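PDB 2RIH: conserved protein with 2 CBS domains from Pyrobaculum aerophilum, which binds AMP through its paired CBS domains and probably acts as an adenine-nucleotide-sensing module in this hyperthermophilic archaeon. Local coordinates for residues P15-V27 with E30-R44. Sequence-based numbering, arbitrary orientation.
Sequences PVSLPETATIREV and ELAKNRVGLAVLTAR. With SO4 (sulfate ion), chain H; SO4 (sulfate ion), chain D.
Val16 O receives Val40 N at 2.8 Å, nearly straight. Val40 O then takes Leu18 N, Leu18 O takes Thr42 N, and Thr42 O takes Glu20 N, the last more bent (134°). At the start of this parallel pairing, a water accepts from Val16 N and donates to Leu38 O. Within the type I turn from Pro19 to Ala22, Glu20 OE1 turns its anti lone pair to Arg44 N at 2.9 Å, while the Arg44 guanidinium makes a long salt bridge with the same carboxylate, the two planes 62° apart. Strand 16-19, helix 24-34 and strand 38-43 form a beta-alpha-beta unit of the first CBS domain. Between sheet and helix, Val16 splits its branches: CG1, anti to the backbone N (chi1 171°), reaches Ala39 CB and Glu30 CB, and CG2 meets Val36 CG2 at 3.6 Å and Asn34 CB. From the helix, Val27 CG1 presses on Ala39 CB at 3.6 Å, and its CG2 lies against Leu41 CD2. Val16, Gly37 and Leu38 belong to an AMP site seen in this protein; here Gly37 N donates to sulfate O4 at 2.8 Å, an ion also held by His103 and Ser118 of the same chain and by Arg57 of the second subunit.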
ATOM      1  N   PRO A  15      -1.240  13.168 -10.678  1.00 25.50           N
ATOM      2  CA  PRO A  15      -2.008  12.045 -10.180  1.00 25.60           C
ATOM      3  C   PRO A  15      -2.575  11.214 -11.319  1.00 24.57           C
ATOM      4  O   PRO A  15      -2.764  11.721 -12.430  1.00 24.51           O
ATOM      5  CB  PRO A  15      -3.133  12.716  -9.385  1.00 25.17           C
ATOM      6  CG  PRO A  15      -3.286  14.031  -9.997  1.00 25.51           C
ATOM      7  CD  PRO A  15      -1.915  14.449 -10.426  1.00 24.47           C
ATOM      8  N   VAL A  16      -2.811   9.938 -11.041  1.00 24.79           N
ATOM      9  CA  VAL A  16      -3.509   9.073 -11.965  1.00 24.77           C
ATOM     10  C   VAL A  16      -5.003   9.372 -11.839  1.00 26.22           C
ATOM     11  O   VAL A  16      -5.605   9.174 -10.777  1.00 24.31           O
ATOM     12  CB  VAL A  16      -3.251   7.580 -11.669  1.00 23.19           C
ATOM     13  CG1 VAL A  16      -4.163   6.703 -12.506  1.00 21.99           C
ATOM     14  CG2 VAL A  16      -1.805   7.241 -11.930  1.00 23.04           C
ATOM     15  N   SER A  17      -5.591   9.896 -12.905  1.00 24.86           N
ATOM     16  CA  SER A  17      -7.024  10.119 -12.922  1.00 25.78           C
ATOM     17  C   SER A  17      -7.624   9.548 -14.194  1.00 24.74           C
ATOM     18  O   SER A  17      -6.997   9.561 -15.245  1.00 24.93           O
ATOM     19  CB  SER A  17      -7.367  11.605 -12.776  1.00 25.25           C
ATOM     20  OG  SER A  17      -6.925  12.348 -13.893  1.00 26.76           O
ATOM     21  N   LEU A  18      -8.839   9.031 -14.064  1.00 24.07           N
ATOM     22  CA  LEU A  18      -9.586   8.487 -15.177  1.00 24.83           C
ATOM     23  C   LEU A  18     -11.020   8.997 -15.050  1.00 25.02           C
ATOM     24  O   LEU A  18     -11.465   9.322 -13.949  1.00 20.85           O
ATOM     25  CB  LEU A  18      -9.561   6.954 -15.156  1.00 25.41           C
ATOM     26  CG  LEU A  18      -8.217   6.238 -15.347  1.00 25.75           C
ATOM     27  CD1 LEU A  18      -7.461   6.077 -14.016  1.00 25.47           C
ATOM     28  CD2 LEU A  18      -8.439   4.889 -15.989  1.00 25.93           C
ATOM     29  N   PRO A  19     -11.743   9.101 -16.179  1.00 26.49           N
ATOM     30  CA  PRO A  19     -13.157   9.452 -16.035  1.00 27.46           C
ATOM     31  C   PRO A  19     -13.932   8.396 -15.240  1.00 27.60           C
ATOM     32  O   PRO A  19     -13.535   7.224 -15.188  1.00 25.33           O
ATOM     33  CB  PRO A  19     -13.663   9.561 -17.479  1.00 27.80           C
ATOM     34  CG  PRO A  19     -12.640   8.893 -18.325  1.00 28.44           C
ATOM     35  CD  PRO A  19     -11.337   8.945 -17.585  1.00 28.52           C
ATOM     36  N   GLU A  20     -15.018   8.837 -14.616  1.00 28.22           N
ATOM     37  CA  GLU A  20     -15.860   7.991 -13.768  1.00 27.90           C
ATOM     38  C   GLU A  20     -16.453   6.745 -14.442  1.00 27.89           C
ATOM     39  O   GLU A  20     -16.936   5.851 -13.749  1.00 29.37           O
ATOM     40  CB  GLU A  20     -16.991   8.831 -13.158  1.00 29.32           C
ATOM     41  CG  GLU A  20     -17.890   9.551 -14.163  1.00 30.31           C
ATOM     42  CD  GLU A  20     -19.038  10.270 -13.486  1.00 29.55           C
ATOM     43  OE1 GLU A  20     -19.214  11.473 -13.725  1.00 29.33           O
ATOM     44  OE2 GLU A  20     -19.760   9.630 -12.700  1.00 32.82           O
ATOM     45  N   THR A  21     -16.422   6.705 -15.774  1.00 27.95           N
ATOM     46  CA  THR A  21     -16.895   5.564 -16.570  1.00 27.62           C
ATOM     47  C   THR A  21     -15.825   4.485 -16.778  1.00 28.50           C
ATOM     48  O   THR A  21     -16.095   3.453 -17.401  1.00 28.33           O
ATOM     49  CB  THR A  21     -17.333   6.037 -17.974  1.00 27.73           C
ATOM     50  OG1 THR A  21     -16.312   6.880 -18.521  1.00 28.98           O
ATOM     51  CG2 THR A  21     -18.643   6.816 -17.912  1.00 27.16           C
ATOM     52  N   ALA A  22     -14.613   4.728 -16.275  1.00 27.12           N
ATOM     53  CA  ALA A  22     -13.499   3.791 -16.437  1.00 26.18           C
ATOM     54  C   ALA A  22     -13.838   2.374 -15.960  1.00 25.75           C
ATOM     55  O   ALA A  22     -14.616   2.176 -15.018  1.00 23.53           O
ATOM     56  CB  ALA A  22     -12.257   4.310 -15.693  1.00 26.31           C
ATOM     57  N   THR A  23     -13.241   1.384 -16.614  1.00 25.16           N
ATOM     58  CA  THR A  23     -13.389   0.008 -16.176  1.00 24.79           C
ATOM     59  C   THR A  23     -12.345  -0.275 -15.110  1.00 22.99           C
ATOM     60  O   THR A  23     -11.400   0.490 -14.939  1.00 22.68           O
ATOM     61  CB  THR A  23     -13.226  -0.996 -17.326  1.00 25.48           C
ATOM     62  OG1 THR A  23     -11.865  -0.998 -17.784  1.00 25.63           O
ATOM     63  CG2 THR A  23     -14.187  -0.664 -18.472  1.00 23.74           C
ATOM     64  N   ILE A  24     -12.517  -1.389 -14.416  1.00 21.44           N
ATOM     65  CA  ILE A  24     -11.580  -1.808 -13.383  1.00 22.62           C
ATOM     66  C   ILE A  24     -10.175  -2.045 -13.944  1.00 20.97           C
ATOM     67  O   ILE A  24      -9.189  -1.644 -13.331  1.00 17.64           O
ATOM     68  CB  ILE A  24     -12.065  -3.091 -12.654  1.00 21.50           C
ATOM     69  CG1 ILE A  24     -13.371  -2.811 -11.891  1.00 20.15           C
ATOM     70  CG2 ILE A  24     -10.958  -3.615 -11.718  1.00 21.78           C
ATOM     71  CD1 ILE A  24     -14.024  -4.040 -11.357  1.00 18.81           C
ATOM     72  N   ARG A  25     -10.089  -2.706 -15.093  1.00 22.43           N
ATOM     73  CA  ARG A  25      -8.792  -2.995 -15.704  1.00 24.97           C
ATOM     74  C   ARG A  25      -8.123  -1.742 -16.269  1.00 24.12           C
ATOM     75  O   ARG A  25      -6.894  -1.671 -16.311  1.00 24.07           O
ATOM     76  CB  ARG A  25      -8.912  -4.057 -16.810  1.00 26.63           C
ATOM     77  CG  ARG A  25      -7.581  -4.767 -17.084  1.00 26.12           C
ATOM     78  CD  ARG A  25      -7.684  -5.856 -18.126  1.00 27.16           C
ATOM     79  NE  ARG A  25      -8.789  -6.783 -17.888  1.00 26.47           N
ATOM     80  CZ  ARG A  25      -8.739  -7.902 -17.163  1.00 27.61           C
ATOM     81  NH1 ARG A  25      -7.629  -8.284 -16.549  1.00 26.61           N
ATOM     82  NH2 ARG A  25      -9.825  -8.654 -17.048  1.00 27.99           N
ATOM     83  N   GLU A  26      -8.920  -0.775 -16.725  1.00 23.26           N
ATOM     84  CA  GLU A  26      -8.374   0.505 -17.183  1.00 24.69           C
ATOM     85  C   GLU A  26      -7.653   1.206 -16.037  1.00 23.75           C
ATOM     86  O   GLU A  26      -6.539   1.708 -16.220  1.00 22.92           O
ATOM     87  CB  GLU A  26      -9.461   1.407 -17.776  1.00 25.24           C
ATOM     88  CG  GLU A  26      -9.862   1.004 -19.187  1.00 26.69           C
ATOM     89  CD  GLU A  26     -11.140   1.667 -19.663  1.00 27.52           C
ATOM     90  OE1 GLU A  26     -11.786   2.383 -18.874  1.00 28.30           O
ATOM     91  OE2 GLU A  26     -11.506   1.464 -20.838  1.00 29.50           O
ATOM     92  N   VAL A  27      -8.286   1.219 -14.862  1.00 21.22           N
ATOM     93  CA  VAL A  27      -7.676   1.782 -13.656  1.00 22.70           C
ATOM     94  C   VAL A  27      -6.390   1.040 -13.299  1.00 22.08           C
ATOM     95  O   VAL A  27      -5.359   1.661 -13.052  1.00 22.28           O
ATOM     96  CB  VAL A  27      -8.640   1.739 -12.446  1.00 22.81           C
ATOM     97  CG1 VAL A  27      -7.894   2.114 -11.134  1.00 20.05           C
ATOM     98  CG2 VAL A  27      -9.842   2.646 -12.696  1.00 22.86           C
ATOM     99  N   GLU A  30      -3.481   1.940 -15.725  1.00 22.62           N
ATOM    100  CA  GLU A  30      -2.892   3.252 -15.482  1.00 23.98           C
ATOM    101  C   GLU A  30      -2.074   3.293 -14.197  1.00 22.73           C
ATOM    102  O   GLU A  30      -1.005   3.895 -14.162  1.00 22.46           O
ATOM    103  CB  GLU A  30      -3.961   4.343 -15.476  1.00 23.35           C
ATOM    104  CG  GLU A  30      -4.688   4.500 -16.793  1.00 26.50           C
ATOM    105  CD  GLU A  30      -3.765   4.645 -17.986  1.00 27.73           C
ATOM    106  OE1 GLU A  30      -3.988   3.945 -18.995  1.00 29.74           O
ATOM    107  OE2 GLU A  30      -2.822   5.452 -17.914  1.00 29.61           O
ATOM    108  N   LEU A  31      -2.571   2.644 -13.150  1.00 23.72           N
ATOM    109  CA  LEU A  31      -1.825   2.540 -11.891  1.00 22.50           C
ATOM    110  C   LEU A  31      -0.522   1.747 -12.058  1.00 23.42           C
ATOM    111  O   LEU A  31       0.528   2.149 -11.547  1.00 21.40           O
ATOM    112  CB  LEU A  31      -2.684   1.886 -10.809  1.00 23.15           C
ATOM    113  CG  LEU A  31      -3.823   2.709 -10.196  1.00 22.12           C
ATOM    114  CD1 LEU A  31      -4.541   1.849  -9.163  1.00 19.82           C
ATOM    115  CD2 LEU A  31      -3.303   4.014  -9.578  1.00 17.49           C
ATOM    116  N   ALA A  32      -0.595   0.618 -12.761  1.00 24.23           N
ATOM    117  CA  ALA A  32       0.582  -0.219 -13.019  1.00 26.55           C
ATOM    118  C   ALA A  32       1.658   0.566 -13.772  1.00 26.60           C
ATOM    119  O   ALA A  32       2.830   0.524 -13.413  1.00 25.87           O
ATOM    120  CB  ALA A  32       0.190  -1.471 -13.816  1.00 26.19           C
ATOM    121  N   LYS A  33       1.223   1.275 -14.814  1.00 27.11           N
ATOM    122  CA  LYS A  33       2.072   2.135 -15.647  1.00 28.69           C
ATOM    123  C   LYS A  33       2.803   3.238 -14.865  1.00 28.40           C
ATOM    124  O   LYS A  33       4.002   3.454 -15.045  1.00 28.31           O
ATOM    125  CB  LYS A  33       1.183   2.749 -16.735  1.00 30.34           C
ATOM    126  CG  LYS A  33       1.786   3.843 -17.602  1.00 32.85           C
ATOM    127  CD  LYS A  33       0.775   4.189 -18.695  1.00 33.95           C
ATOM    128  CE  LYS A  33       0.782   5.652 -19.079  1.00 36.07           C
ATOM    129  NZ  LYS A  33      -0.506   6.007 -19.769  1.00 37.10           N
ATOM    130  N   ASN A  34       2.072   3.923 -13.994  1.00 27.24           N
ATOM    131  CA  ASN A  34       2.620   5.026 -13.207  1.00 26.82           C
ATOM    132  C   ASN A  34       3.279   4.606 -11.894  1.00 26.53           C
ATOM    133  O   ASN A  34       3.883   5.438 -11.204  1.00 25.74           O
ATOM    134  CB  ASN A  34       1.528   6.066 -12.969  1.00 26.86           C
ATOM    135  CG  ASN A  34       1.183   6.818 -14.232  1.00 29.48           C
ATOM    136  OD1 ASN A  34       1.840   7.807 -14.569  1.00 32.37           O
ATOM    137  ND2 ASN A  34       0.178   6.342 -14.957  1.00 25.93           N
ATOM    138  N   ARG A  35       3.174   3.316 -11.570  1.00 26.75           N
ATOM    139  CA  ARG A  35       3.788   2.727 -10.377  1.00 27.02           C
ATOM    140  C   ARG A  35       3.332   3.405  -9.091  1.00 25.76           C
ATOM    141  O   ARG A  35       4.143   3.723  -8.213  1.00 23.03           O
ATOM    142  CB  ARG A  35       5.322   2.731 -10.496  1.00 30.85           C
ATOM    143  CG  ARG A  35       5.820   2.175 -11.820  1.00 31.34           C
ATOM    144  CD  ARG A  35       7.034   1.264 -11.679  1.00 33.43           C
ATOM    145  NE  ARG A  35       7.072   0.311 -12.794  1.00 35.34           N
ATOM    146  CZ  ARG A  35       7.436  -0.967 -12.711  1.00 35.61           C
ATOM    147  NH1 ARG A  35       7.794  -1.516 -11.548  1.00 37.41           N
ATOM    148  NH2 ARG A  35       7.419  -1.718 -13.803  1.00 36.03           N
ATOM    149  N   VAL A  36       2.023   3.635  -9.000  1.00 24.34           N
ATOM    150  CA  VAL A  36       1.398   4.203  -7.808  1.00 23.86           C
ATOM    151  C   VAL A  36       0.155   3.374  -7.504  1.00 21.67           C
ATOM    152  O   VAL A  36      -0.250   2.544  -8.316  1.00 20.78           O
ATOM    153  CB  VAL A  36       1.064   5.708  -7.961  1.00 24.31           C
ATOM    154  CG1 VAL A  36       2.357   6.523  -8.079  1.00 25.28           C
ATOM    155  CG2 VAL A  36       0.113   5.963  -9.160  1.00 22.33           C
ATOM    156  N   GLY A  37      -0.442   3.599  -6.343  1.00 21.19           N
ATOM    157  CA  GLY A  37      -1.488   2.711  -5.843  1.00 23.54           C
ATOM    158  C   GLY A  37      -2.888   3.262  -5.737  1.00 21.97           C
ATOM    159  O   GLY A  37      -3.799   2.522  -5.366  1.00 23.05           O
ATOM    160  N   LEU A  38      -3.073   4.547  -6.037  1.00 24.27           N
ATOM    161  CA  LEU A  38      -4.406   5.151  -6.008  1.00 23.62           C
ATOM    162  C   LEU A  38      -4.715   5.986  -7.245  1.00 23.44           C
ATOM    163  O   LEU A  38      -3.928   6.860  -7.635  1.00 24.26           O
ATOM    164  CB  LEU A  38      -4.616   5.994  -4.745  1.00 25.02           C
ATOM    165  CG  LEU A  38      -6.063   6.454  -4.536  1.00 24.44           C
ATOM    166  CD1 LEU A  38      -6.646   5.910  -3.241  1.00 26.54           C
ATOM    167  CD2 LEU A  38      -6.192   7.973  -4.614  1.00 27.92           C
ATOM    168  N   ALA A  39      -5.867   5.679  -7.851  1.00 21.37           N
ATOM    169  CA  ALA A  39      -6.415   6.410  -8.975  1.00 21.69           C
ATOM    170  C   ALA A  39      -7.614   7.262  -8.533  1.00 20.53           C
ATOM    171  O   ALA A  39      -8.422   6.844  -7.700  1.00 18.65           O
ATOM    172  CB  ALA A  39      -6.844   5.432 -10.091  1.00 22.44           C
ATOM    173  N   VAL A  40      -7.725   8.457  -9.097  1.00 20.56           N
ATOM    174  CA  VAL A  40      -8.877   9.317  -8.863  1.00 22.86           C
ATOM    175  C   VAL A  40      -9.832   9.234 -10.056  1.00 22.84           C
ATOM    176  O   VAL A  40      -9.419   9.389 -11.200  1.00 23.23           O
ATOM    177  CB  VAL A  40      -8.445  10.788  -8.632  1.00 23.40           C
ATOM    178  CG1 VAL A  40      -9.665  11.710  -8.503  1.00 21.33           C
ATOM    179  CG2 VAL A  40      -7.563  10.897  -7.401  1.00 21.49           C
ATOM    180  N   LEU A  41     -11.104   8.961  -9.786  1.00 24.93           N
ATOM    181  CA  LEU A  41     -12.129   8.995 -10.832  1.00 23.93           C
ATOM    182  C   LEU A  41     -12.713  10.398 -10.823  1.00 24.71           C
ATOM    183  O   LEU A  41     -13.042  10.925  -9.762  1.00 21.53           O
ATOM    184  CB  LEU A  41     -13.206   7.930 -10.619  1.00 24.07           C
ATOM    185  CG  LEU A  41     -12.787   6.448 -10.679  1.00 23.50           C
ATOM    186  CD1 LEU A  41     -14.029   5.551 -10.745  1.00 21.74           C
ATOM    187  CD2 LEU A  41     -11.847   6.122 -11.847  1.00 24.77           C
ATOM    188  N   THR A  42     -12.782  11.023 -11.998  1.00 24.94           N
ATOM    189  CA  THR A  42     -13.218  12.411 -12.106  1.00 27.03           C
ATOM    190  C   THR A  42     -14.572  12.519 -12.802  1.00 28.20           C
ATOM    191  O   THR A  42     -14.983  11.622 -13.548  1.00 27.41           O
ATOM    192  CB  THR A  42     -12.170  13.288 -12.848  1.00 26.72           C
ATOM    193  OG1 THR A  42     -11.927  12.751 -14.151  1.00 26.21           O
ATOM    194  CG2 THR A  42     -10.853  13.324 -12.066  1.00 23.98           C
ATOM    195  N   ALA A  43     -15.256  13.625 -12.531  1.00 29.64           N
ATOM    196  CA  ALA A  43     -16.573  13.885 -13.086  1.00 32.74           C
ATOM    197  C   ALA A  43     -16.499  13.926 -14.612  1.00 33.18           C
ATOM    198  O   ALA A  43     -15.581  14.519 -15.186  1.00 31.72           O
ATOM    199  CB  ALA A  43     -17.128  15.201 -12.542  1.00 30.92           C
ATOM    200  N   ARG A  44     -17.463  13.275 -15.253  1.00 34.12           N
ATOM    201  CA  ARG A  44     -17.529  13.233 -16.708  0.50 35.87           C
ATOM    202  C   ARG A  44     -17.463  14.639 -17.323  1.00 36.30           C
ATOM    203  O   ARG A  44     -16.766  14.853 -18.321  1.00 37.15           O
ATOM    204  CB  ARG A  44     -18.786  12.472 -17.160  0.50 36.64           C
ATOM    205  CG  ARG A  44     -20.112  13.082 -16.708  0.50 37.53           C
ATOM    206  CD  ARG A  44     -21.211  12.028 -16.517  0.50 37.83           C
ATOM    207  NE  ARG A  44     -21.312  11.100 -17.649  0.50 38.32           N
ATOM    208  CZ  ARG A  44     -21.103   9.782 -17.601  0.50 38.54           C
ATOM    209  NH1 ARG A  44     -20.784   9.165 -16.465  0.50 38.35           N
ATOM    210  NH2 ARG A  44     -21.229   9.061 -18.713  0.50 38.82           N
TER
HETATM  211  S   SO4 H 141       6.308  -0.778  -8.121  1.00 55.65           S
HETATM  212  O1  SO4 H 141       6.179  -2.221  -7.897  1.00 57.04           O
HETATM  213  O2  SO4 H 141       6.139  -0.034  -6.875  1.00 55.84           O
HETATM  214  O3  SO4 H 141       7.641  -0.495  -8.648  1.00 56.10           O
HETATM  215  O4  SO4 H 141       5.282  -0.354  -9.064  1.00 55.07           O
HETATM  216  S   SO4 D 140       2.275   4.408  -3.589  1.00 28.55           S
HETATM  217  O1  SO4 D 140       2.240   4.159  -2.160  1.00 27.97           O
HETATM  218  O2  SO4 D 140       3.013   5.637  -3.848  1.00 33.64           O
HETATM  219  O3  SO4 D 140       2.961   3.326  -4.263  1.00 29.03           O
HETATM  220  O4  SO4 D 140       0.927   4.524  -4.106  1.00 28.79           O
HETATM  221  O   HOH W   1      -2.495   8.939  -8.385  1.00 22.17           O
HETATM  222  O   HOH W   2      -9.624  12.281 -15.650  1.00 33.30           O
HETATM  223  O   HOH W   3      -6.077   2.386 -18.979  1.00 32.02           O